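Local coordinates for protein globin II, extracellular (Lumbricus terrestris, PDB 1X9F) that probably carries oxygen in earthworm blood, as one haem-binding globin subunit of a giant extracellular erythrocruorin, at residues K11-W16 with T78-A83; G17-S22 with A118-R123; D25-S30 with A60-A65. One frame throughout, in Å; residues are numbered along the deposited sequence.

Contact 1 (K11-W16 with T78-A83); sequences KVKSEW and TLDQPA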
loop_
_atom_site.group_PDB
_atom_site.type_symbol
_atom_site.label_atom_id
_atom_site.label_comp_id
_atom_site.label_asym_id
_atom_site.label_seq_id
_atom_site.Cartn_x
_atom_site.Cartn_y
_atom_site.Cartn_z
ATOM N N LYS B 11 -4.390 38.811 -6.597
ATOM C CA LYS B 11 -5.263 38.049 -7.491
ATOM C C LYS B 11 -4.624 37.806 -8.859
ATOM O O LYS B 11 -4.634 36.679 -9.370
ATOM C CB LYS B 11 -6.617 38.745 -7.648
ATOM C CG LYS B 11 -7.570 37.981 -8.548
ATOM C CD LYS B 11 -8.934 38.618 -8.588
ATOM C CE LYS B 11 -9.855 38.004 -7.562
ATOM N NZ LYS B 11 -11.233 38.525 -7.733
ATOM N N VAL B 12 -4.063 38.867 -9.435
ATOM C CA VAL B 12 -3.403 38.775 -10.732
ATOM C C VAL B 12 -2.195 37.837 -10.698
ATOM O O VAL B 12 -1.981 37.092 -11.657
ATOM C CB VAL B 12 -3.024 40.158 -11.308
ATOM C CG1 VAL B 12 -2.216 40.010 -12.595
ATOM C CG2 VAL B 12 -4.276 40.985 -11.573
ATOM N N LYS B 13 -1.418 37.857 -9.610
ATOM C CA LYS B 13 -0.308 36.900 -9.476
ATOM C C LYS B 13 -0.801 35.458 -9.607
ATOM O O LYS B 13 -0.231 34.672 -10.367
ATOM C CB LYS B 13 0.462 37.097 -8.163
ATOM C CG LYS B 13 1.384 38.324 -8.193
ATOM C CD LYS B 13 2.165 38.469 -6.872
ATOM C CE LYS B 13 3.179 37.320 -6.701
ATOM N NZ LYS B 13 3.982 37.522 -5.450
ATOM N N SER B 14 -1.871 35.121 -8.892
ATOM C CA SER B 14 -2.418 33.762 -8.922
ATOM C C SER B 14 -3.009 33.380 -10.267
ATOM O O SER B 14 -2.736 32.293 -10.787
ATOM C CB SER B 14 -3.481 33.578 -7.840
ATOM O OG SER B 14 -2.873 33.426 -6.572
ATOM N N GLU B 15 -3.834 34.268 -10.819
ATOM C CA GLU B 15 -4.482 33.994 -12.085
ATOM C C GLU B 15 -3.467 33.911 -13.214
ATOM O O GLU B 15 -3.648 33.136 -14.154
ATOM C CB GLU B 15 -5.594 35.010 -12.340
ATOM C CG GLU B 15 -6.668 34.888 -11.266
ATOM C CD GLU B 15 -7.822 35.849 -11.426
ATOM O OE1 GLU B 15 -8.831 35.662 -10.710
ATOM O OE2 GLU B 15 -7.730 36.784 -12.252
ATOM N N TRP B 16 -2.378 34.673 -13.104
ATOM C CA TRP B 16 -1.285 34.578 -14.071
ATOM C C TRP B 16 -0.642 33.197 -14.006
ATOM O O TRP B 16 -0.484 32.531 -15.030
ATOM C CB TRP B 16 -0.240 35.678 -13.847
ATOM C CG TRP B 16 1.017 35.479 -14.642
ATOM C CD1 TRP B 16 2.225 35.046 -14.168
ATOM C CD2 TRP B 16 1.188 35.676 -16.053
ATOM N NE1 TRP B 16 3.138 34.967 -15.192
ATOM C CE2 TRP B 16 2.530 35.349 -16.361
ATOM C CE3 TRP B 16 0.346 36.103 -17.094
ATOM C CZ2 TRP B 16 3.050 35.440 -17.654
ATOM C CZ3 TRP B 16 0.864 36.195 -18.383
ATOM C CH2 TRP B 16 2.203 35.865 -18.649
ATOM N N THR B 78 6.352 40.386 -9.209
ATOM C CA THR B 78 6.831 41.360 -8.223
ATOM C C THR B 78 5.921 42.567 -8.065
ATOM O O THR B 78 6.377 43.628 -7.631
ATOM C CB THR B 78 8.270 41.840 -8.528
ATOM O OG1 THR B 78 8.302 42.483 -9.809
ATOM C CG2 THR B 78 9.227 40.668 -8.673
ATOM N N LEU B 79 4.643 42.421 -8.406
ATOM C CA LEU B 79 3.680 43.486 -8.135
ATOM C C LEU B 79 3.667 43.828 -6.651
ATOM O O LEU B 79 3.396 44.969 -6.270
ATOM C CB LEU B 79 2.275 43.101 -8.592
ATOM C CG LEU B 79 2.011 43.201 -10.093
ATOM C CD1 LEU B 79 0.699 42.527 -10.442
ATOM C CD2 LEU B 79 2.024 44.644 -10.579
ATOM N N ASP B 80 3.976 42.835 -5.822
ATOM C CA ASP B 80 4.051 43.021 -4.377
ATOM C C ASP B 80 5.424 43.502 -3.893
ATOM O O ASP B 80 5.617 43.726 -2.695
ATOM C CB ASP B 80 3.646 41.733 -3.651
ATOM C CG ASP B 80 4.610 40.590 -3.903
ATOM O OD1 ASP B 80 4.937 40.321 -5.081
ATOM O OD2 ASP B 80 5.086 39.897 -2.979
ATOM N N GLN B 81 6.373 43.656 -4.818
ATOM C CA GLN B 81 7.704 44.176 -4.488
ATOM C C GLN B 81 8.032 45.364 -5.389
ATOM O O GLN B 81 8.749 45.224 -6.385
ATOM C CB GLN B 81 8.769 43.088 -4.623
ATOM C CG GLN B 81 8.431 41.794 -3.909
ATOM C CD GLN B 81 9.041 40.600 -4.599
ATOM O OE1 GLN B 81 10.260 40.524 -4.759
ATOM N NE2 GLN B 81 8.200 39.659 -5.015
ATOM N N PRO B 82 7.495 46.531 -5.028
ATOM C CA PRO B 82 7.599 47.752 -5.846
ATOM C C PRO B 82 9.014 48.139 -6.270
ATOM O O PRO B 82 9.213 48.545 -7.414
ATOM C CB PRO B 82 6.999 48.840 -4.941
ATOM C CG PRO B 82 6.926 48.229 -3.576
ATOM C CD PRO B 82 6.725 46.768 -3.793
ATOM N N ALA B 83 9.978 48.019 -5.361
ATOM C CA ALA B 83 11.366 48.367 -5.668
ATOM C C ALA B 83 11.947 47.495 -6.780
ATOM O O ALA B 83 12.615 47.998 -7.689
ATOM C CB ALA B 83 12.229 48.284 -4.416
#
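This is a small, partly buried contact in which Val12 and Lys13 of helix 6-20 meet Leu79 and Asp80, in the turn between helix 59-77 and helix 82-96. Its main bond is a salt bridge. Lys13 NZ donates to Asp80 OD1 at 3.0 Å. The ammonium group comes from above the carboxylate plane, 58° out of it, and the two side chains cross at about a right angle. The Lys13 chain bends at its third torsion (chi3 68°), which swings CE and NZ round to the acid. The second oxygen, Asp80 OD2, stays farther off, 3.6 Å from Lys13 NZ. Gln81 NE2 adds a weak bond of 3.3 Å to Asp80 OD1. In globin terms the contact joins the A helix to the EF corner. That corner is a type I turn from Thr78 to Gln81, closed by Gln81 N to Thr78 O at 2.8 Å, and Gln81 is the N-cap residue of the F helix. The apolar part is looser: Val12 CG1 and Leu79 CD1 are 4.4 Å apart. Both side chains also rest on Cys133, which forms a disulfide with Cys4. Lys13 NZ also forms a salt bridge with Glu27 of the neighbouring Globin III chain.

Contact 2 (G17-S22 with A118-R123); sequences GRAYGS and AAQLGR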
loop_
_atom_site.group_PDB
_atom_site.type_symbol
_atom_site.label_atom_id
_atom_site.label_comp_id
_atom_site.label_asym_id
_atom_site.label_seq_id
_atom_site.Cartn_x
_atom_site.Cartn_y
_atom_site.Cartn_z
ATOM N N GLY B 17 -0.285 32.778 -12.792
ATOM C CA GLY B 17 0.258 31.446 -12.550
ATOM C C GLY B 17 -0.563 30.360 -13.216
ATOM O O GLY B 17 -0.021 29.537 -13.959
ATOM N N ARG B 18 -1.870 30.366 -12.970
ATOM C CA ARG B 18 -2.764 29.381 -13.570
ATOM C C ARG B 18 -2.879 29.455 -15.099
ATOM O O ARG B 18 -3.058 28.424 -15.744
ATOM C CB ARG B 18 -4.147 29.462 -12.933
ATOM C CG ARG B 18 -4.446 28.322 -11.979
ATOM C CD ARG B 18 -4.861 28.783 -10.595
ATOM N NE ARG B 18 -5.912 29.795 -10.641
ATOM C CZ ARG B 18 -6.255 30.575 -9.622
ATOM N NH1 ARG B 18 -5.633 30.476 -8.451
ATOM N NH2 ARG B 18 -7.227 31.464 -9.774
ATOM N N ALA B 19 -2.777 30.653 -15.676
ATOM C CA ALA B 19 -2.966 30.831 -17.123
ATOM C C ALA B 19 -1.675 30.648 -17.908
ATOM O O ALA B 19 -1.693 30.222 -19.068
ATOM C CB ALA B 19 -3.555 32.205 -17.409
ATOM N N TYR B 20 -0.560 30.982 -17.266
ATOM C CA TYR B 20 0.751 30.960 -17.901
ATOM C C TYR B 20 1.161 29.563 -18.360
ATOM O O TYR B 20 1.679 29.407 -19.466
ATOM C CB TYR B 20 1.794 31.548 -16.948
ATOM C CG TYR B 20 3.139 31.887 -17.553
ATOM C CD1 TYR B 20 4.286 31.893 -16.756
ATOM C CD2 TYR B 20 3.272 32.217 -18.901
ATOM C CE1 TYR B 20 5.531 32.213 -17.289
ATOM C CE2 TYR B 20 4.513 32.538 -19.442
ATOM C CZ TYR B 20 5.632 32.533 -18.629
ATOM O OH TYR B 20 6.852 32.849 -19.161
ATOM N N GLY B 21 0.930 28.555 -17.522
ATOM C CA GLY B 21 1.267 27.170 -17.882
ATOM C C GLY B 21 2.739 26.969 -18.202
ATOM O O GLY B 21 3.591 27.765 -17.795
ATOM N N SER B 22 3.033 25.897 -18.933
ATOM C CA SER B 22 4.408 25.531 -19.261
ATOM C C SER B 22 4.470 24.742 -20.582
ATOM O O SER B 22 3.426 24.434 -21.165
ATOM C CB SER B 22 5.020 24.731 -18.102
ATOM O OG SER B 22 4.313 23.512 -17.914
ATOM N N ALA B 118 -8.770 35.526 -19.954
ATOM C CA ALA B 118 -10.197 35.229 -19.770
ATOM C C ALA B 118 -10.589 33.863 -20.343
ATOM O O ALA B 118 -11.337 33.112 -19.714
ATOM C CB ALA B 118 -11.058 36.321 -20.390
ATOM N N ALA B 119 -10.088 33.555 -21.537
ATOM C CA ALA B 119 -10.365 32.274 -22.178
ATOM C C ALA B 119 -9.718 31.111 -21.423
ATOM O O ALA B 119 -10.382 30.118 -21.135
ATOM C CB ALA B 119 -9.908 32.303 -23.608
ATOM N N GLN B 120 -8.429 31.252 -21.109
ATOM C CA GLN B 120 -7.665 30.284 -20.314
ATOM C C GLN B 120 -8.314 29.867 -18.995
ATOM O O GLN B 120 -8.274 28.694 -18.621
ATOM C CB GLN B 120 -6.296 30.875 -19.992
ATOM C CG GLN B 120 -5.322 30.841 -21.139
ATOM C CD GLN B 120 -4.800 29.453 -21.388
ATOM O OE1 GLN B 120 -4.521 28.715 -20.443
ATOM N NE2 GLN B 120 -4.662 29.086 -22.653
ATOM N N LEU B 121 -8.890 30.830 -18.284
ATOM C CA LEU B 121 -9.437 30.565 -16.957
ATOM C C LEU B 121 -10.956 30.535 -16.931
ATOM O O LEU B 121 -11.539 30.255 -15.882
ATOM C CB LEU B 121 -8.919 31.595 -15.948
ATOM C CG LEU B 121 -7.408 31.855 -15.950
ATOM C CD1 LEU B 121 -7.099 33.113 -15.152
ATOM C CD2 LEU B 121 -6.611 30.664 -15.405
ATOM N N GLY B 122 -11.594 30.808 -18.068
ATOM C CA GLY B 122 -13.056 30.840 -18.137
ATOM C C GLY B 122 -13.632 31.908 -17.227
ATOM O O GLY B 122 -13.312 33.092 -17.372
ATOM N N ARG B 123 -14.465 31.492 -16.275
ATOM C CA ARG B 123 -15.080 32.422 -15.325
ATOM C C ARG B 123 -14.095 33.011 -14.324
ATOM O O ARG B 123 -14.215 34.178 -13.942
ATOM C CB ARG B 123 -16.211 31.741 -14.549
ATOM C CG ARG B 123 -17.398 31.346 -15.405
ATOM C CD ARG B 123 -18.672 31.104 -14.621
ATOM N NE ARG B 123 -19.833 31.044 -15.509
ATOM C CZ ARG B 123 -21.097 31.120 -15.108
ATOM N NH1 ARG B 123 -21.389 31.263 -13.819
ATOM N NH2 ARG B 123 -22.077 31.055 -16.000
#
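Arg18 NH1 forms a salt bridge with an acidic side chain in the chain of another protein of the assembly, while the base of the same residue, Arg18 CB, packs on Leu121 CD2 at 3.7 Å. The Arg18 chain bends beyond CB, at its second and third torsions, on the way to that acid. Within the globin chain the contact is apolar. The CB of Ala19 meets two groups at the same distance: Gln120 CB at 4.0 Å and Leu121 CD2, also at 4.0 Å. Leu121 CD2 does most of the touching from its side. It lies alongside the helix surface, and Leu121 CD2 is 3.8 Å from the backbone N of Ala19. Leu121 CG sits beside its own backbone N (chi1 -48°), and this turns the CD2 branch onto helix 6-20. In the globin fold this is the end of the A helix packed on the end of the G helix. The backbones come nearest where Ala19 CA and Gln120 CA are 5.7 Å apart. Both helices stop here at a glycine with positive phi, Gly21 in one and Gly122 in the other. Gln120 bends back at its second torsion (chi2 -74°), which brings its amide over the end of helix 6-20. Gln120 OE1 is 3.5 Å from Ala19 O, but both atoms are acceptors and make no bond. Gln120 also touches Phe29 of helix 23-40.

Contact 3 (D25-S30 with A60-A65); sequences DREAFS and AFIAHA. With CMO (carbon monoxide), chain P; HEM (protoporphyrin IX containing Fe), chain O.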
loop_
_atom_site.group_PDB
_atom_site.type_symbol
_atom_site.label_atom_id
_atom_site.label_comp_id
_atom_site.label_asym_id
_atom_site.label_seq_id
_atom_site.Cartn_x
_atom_site.Cartn_y
_atom_site.Cartn_z
ATOM N N ASP B 25 1.810 24.354 -23.856
ATOM C CA ASP B 25 0.746 25.271 -23.398
ATOM C C ASP B 25 1.202 26.715 -23.302
ATOM O O ASP B 25 0.447 27.628 -23.635
ATOM C CB ASP B 25 0.192 24.847 -22.035
ATOM C CG ASP B 25 -0.397 23.456 -22.055
ATOM O OD1 ASP B 25 -1.049 23.086 -23.056
ATOM O OD2 ASP B 25 -0.258 22.653 -21.101
ATOM N N ARG B 26 2.436 26.907 -22.841
ATOM C CA ARG B 26 3.009 28.232 -22.725
ATOM C C ARG B 26 3.269 28.837 -24.098
ATOM O O ARG B 26 2.998 30.020 -24.307
ATOM C CB ARG B 26 4.293 28.204 -21.908
ATOM C CG ARG B 26 4.897 29.581 -21.731
ATOM C CD ARG B 26 6.169 29.591 -20.948
ATOM N NE ARG B 26 5.945 29.104 -19.593
ATOM C CZ ARG B 26 6.872 29.077 -18.649
ATOM N NH1 ARG B 26 8.102 29.508 -18.901
ATOM N NH2 ARG B 26 6.570 28.615 -17.444
ATOM N N GLU B 27 3.789 28.036 -25.029
ATOM C CA GLU B 27 3.999 28.512 -26.396
ATOM C C GLU B 27 2.687 28.965 -27.012
ATOM O O GLU B 27 2.601 30.066 -27.553
ATOM C CB GLU B 27 4.604 27.426 -27.293
ATOM C CG GLU B 27 6.046 27.075 -26.977
ATOM C CD GLU B 27 6.587 26.060 -27.959
ATOM O OE1 GLU B 27 6.213 24.870 -27.868
ATOM O OE2 GLU B 27 7.387 26.450 -28.828
ATOM N N ALA B 28 1.671 28.107 -26.919
ATOM C CA ALA B 28 0.351 28.383 -27.485
ATOM C C ALA B 28 -0.217 29.667 -26.887
ATOM O O ALA B 28 -0.768 30.517 -27.598
ATOM C CB ALA B 28 -0.590 27.204 -27.231
ATOM N N PHE B 29 -0.050 29.791 -25.575
ATOM C CA PHE B 29 -0.458 30.957 -24.818
ATOM C C PHE B 29 0.249 32.226 -25.301
ATOM O O PHE B 29 -0.395 33.253 -25.531
ATOM C CB PHE B 29 -0.164 30.694 -23.348
ATOM C CG PHE B 29 -0.571 31.795 -22.432
ATOM C CD1 PHE B 29 -1.914 32.074 -22.208
ATOM C CD2 PHE B 29 0.388 32.527 -21.748
ATOM C CE1 PHE B 29 -2.294 33.090 -21.332
ATOM C CE2 PHE B 29 0.018 33.547 -20.868
ATOM C CZ PHE B 29 -1.327 33.826 -20.661
ATOM N N SER B 30 1.570 32.141 -25.455
ATOM C CA SER B 30 2.368 33.233 -25.994
ATOM C C SER B 30 1.870 33.680 -27.353
ATOM O O SER B 30 1.824 34.876 -27.633
ATOM C CB SER B 30 3.823 32.795 -26.143
ATOM O OG SER B 30 4.435 32.637 -24.873
ATOM N N ALA B 60 11.655 31.604 -34.314
ATOM C CA ALA B 60 12.189 32.884 -33.861
ATOM C C ALA B 60 11.099 33.761 -33.263
ATOM O O ALA B 60 11.356 34.539 -32.341
ATOM C CB ALA B 60 12.884 33.607 -34.999
ATOM N N PHE B 61 9.884 33.645 -33.786
ATOM C CA PHE B 61 8.800 34.414 -33.226
ATOM C C PHE B 61 8.329 33.848 -31.895
ATOM O O PHE B 61 8.011 34.608 -30.973
ATOM C CB PHE B 61 7.618 34.540 -34.176
ATOM C CG PHE B 61 6.611 35.502 -33.679
ATOM C CD1 PHE B 61 6.824 36.871 -33.840
ATOM C CD2 PHE B 61 5.508 35.068 -32.956
ATOM C CE1 PHE B 61 5.923 37.796 -33.340
ATOM C CE2 PHE B 61 4.599 35.986 -32.447
ATOM C CZ PHE B 61 4.808 37.356 -32.642
ATOM N N ILE B 62 8.262 32.521 -31.801
ATOM C CA ILE B 62 7.879 31.872 -30.553
ATOM C C ILE B 62 8.838 32.325 -29.468
ATOM O O ILE B 62 8.411 32.721 -28.382
ATOM C CB ILE B 62 7.945 30.324 -30.662
ATOM C CG1 ILE B 62 7.112 29.789 -31.831
ATOM C CG2 ILE B 62 7.518 29.672 -29.341
ATOM C CD1 ILE B 62 5.641 30.002 -31.688
ATOM N N ALA B 63 10.134 32.246 -29.768
ATOM C CA ALA B 63 11.182 32.575 -28.814
ATOM C C ALA B 63 10.969 33.982 -28.303
ATOM O O ALA B 63 11.002 34.229 -27.092
ATOM C CB ALA B 63 12.554 32.447 -29.462
ATOM N N HIS B 64 10.721 34.887 -29.242
ATOM C CA HIS B 64 10.426 36.263 -28.919
ATOM C C HIS B 64 9.190 36.409 -28.018
ATOM O O HIS B 64 9.205 37.182 -27.059
ATOM C CB HIS B 64 10.246 37.085 -30.192
ATOM C CG HIS B 64 9.558 38.378 -29.943
ATOM N ND1 HIS B 64 10.185 39.438 -29.326
ATOM C CD2 HIS B 64 8.271 38.751 -30.124
ATOM C CE1 HIS B 64 9.323 40.428 -29.184
ATOM N NE2 HIS B 64 8.151 40.035 -29.651
ATOM N N ALA B 65 8.129 35.676 -28.340
ATOM C CA ALA B 65 6.884 35.769 -27.592
ATOM C C ALA B 65 7.036 35.162 -26.199
ATOM O O ALA B 65 6.528 35.721 -25.226
ATOM C CB ALA B 65 5.752 35.107 -28.356
HETATM C C CMO P . 7.157 42.594 -26.925
HETATM O O CMO P . 6.729 41.984 -27.939
HETATM C CHA HEM O . 11.178 43.093 -27.114
HETATM C CHB HEM O . 8.612 42.886 -22.963
HETATM C CHC HEM O . 4.938 45.321 -25.083
HETATM C CHD HEM O . 7.612 45.744 -29.170
HETATM C C1A HEM O . 10.746 42.733 -25.754
HETATM C C2A HEM O . 11.564 41.947 -24.948
HETATM C C3A HEM O . 10.837 41.843 -23.683
HETATM C C4A HEM O . 9.641 42.662 -23.970
HETATM C CMA HEM O . 11.217 41.102 -22.425
HETATM C CAA HEM O . 12.871 41.281 -25.298
HETATM C CBA HEM O . 14.092 42.103 -24.936
HETATM C CGA HEM O . 15.277 41.324 -25.457
HETATM O O1A HEM O . 15.684 40.331 -24.811
HETATM O O2A HEM O . 15.803 41.699 -26.525
HETATM C C1B HEM O . 7.336 43.553 -23.205
HETATM C C2B HEM O . 6.375 43.581 -22.217
HETATM C C3B HEM O . 5.381 44.269 -22.830
HETATM C C4B HEM O . 5.760 44.608 -24.109
HETATM C CMB HEM O . 6.413 43.004 -20.825
HETATM C CAB HEM O . 4.243 44.495 -22.174
HETATM C CBB HEM O . 3.173 44.690 -21.429
HETATM C C1C HEM O . 5.357 45.614 -26.459
HETATM C C2C HEM O . 4.480 46.232 -27.328
HETATM C C3C HEM O . 5.229 46.356 -28.475
HETATM C C4C HEM O . 6.483 45.797 -28.216
HETATM C CMC HEM O . 3.066 46.666 -27.023
HETATM C CAC HEM O . 4.742 46.977 -29.736
HETATM C CBC HEM O . 3.630 46.493 -30.311
HETATM C C1D HEM O . 8.894 45.037 -28.957
HETATM C C2D HEM O . 9.829 44.905 -29.981
HETATM C C3D HEM O . 10.852 44.155 -29.447
HETATM C C4D HEM O . 10.403 43.898 -28.066
HETATM C CMD HEM O . 9.740 45.468 -31.380
HETATM C CAD HEM O . 12.142 43.729 -30.101
HETATM C CBD HEM O . 11.914 42.599 -31.091
HETATM C CGD HEM O . 13.267 42.217 -31.636
HETATM O O1D HEM O . 14.132 41.754 -30.860
HETATM O O2D HEM O . 13.478 42.386 -32.852
HETATM N NA HEM O . 9.598 43.234 -25.196
HETATM N NB HEM O . 7.012 44.167 -24.371
HETATM N NC HEM O . 6.602 45.350 -26.940
HETATM N ND HEM O . 9.197 44.430 -27.780
HETATM FE FE HEM O . 8.136 44.359 -26.051
#
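The distal side of the haem pocket rests on this contact, the crossing of the globin B and E helices, where Ser30 packs on Ala65 and Glu27 on Ile62. His64, next to Ala65, faces the bound ligand. Its CG is anti to the backbone N (chi1 163°), which carries the ring away from helix 23-40 and over to the haem. There His64 NE2 donates a weak hydrogen bond to the oxygen of carbon monoxide, 3.0 Å long and bent, with an N-H...O angle of 123°. The ring meets the haem with its edge: His64 CE1 is 3.8 Å from haem C4D, and the methine carbon CHA lies in the ring plane. This is the place of the distal histidine of globins. Trp34, Phe48 and Val68 complete the carbon monoxide pocket.

Next to His64 on the E helix, the backbones come close. Ser30 CA and Ala65 CA are only 5.4 Å apart. Ser30 CB meets Ala65 CB at 3.7 Å. Small side chains at this point let the two helices approach, as is usual at the B-E crossing of globins. Ser30 OG is also hydrogen-bonded to Asp66 OD2. One turn earlier, the extended Glu27 chain crosses Ile62 at about a right angle, and Glu27 CG lies 3.8 Å from Ile62 CG2.

Around the crossing, Ile62 also touches Gln31 and Ala65 touches Trp34, farther along helix 23-40, while Phe29 packs on Leu69 of helix 59-77 and on Val116 and Val117 of helix 103-121.

Contacts 1 and 2 both use helix 6-20, one after the other, and their centres are about 15 Å apart. Contact 3 lies about 15 Å from contact 2 and about 22 Å from contact 1. Along the chain, contact 3 falls between the two halves of each of the others, while contacts 1 and 2 alternate. All three contacts touch one another. Glu15 O meets Leu121 CD1 at 3.6 Å, and Trp16 CZ3 reaches Phe29 CE2 at 3.7 Å. Gly21 O and Arg26 NH2, 3.1 Å apart, probably form a hydrogen bond. Helix 6-20 thus ties the EF corner and the end of helix 103-121 to the helix pair behind the distal haem pocket.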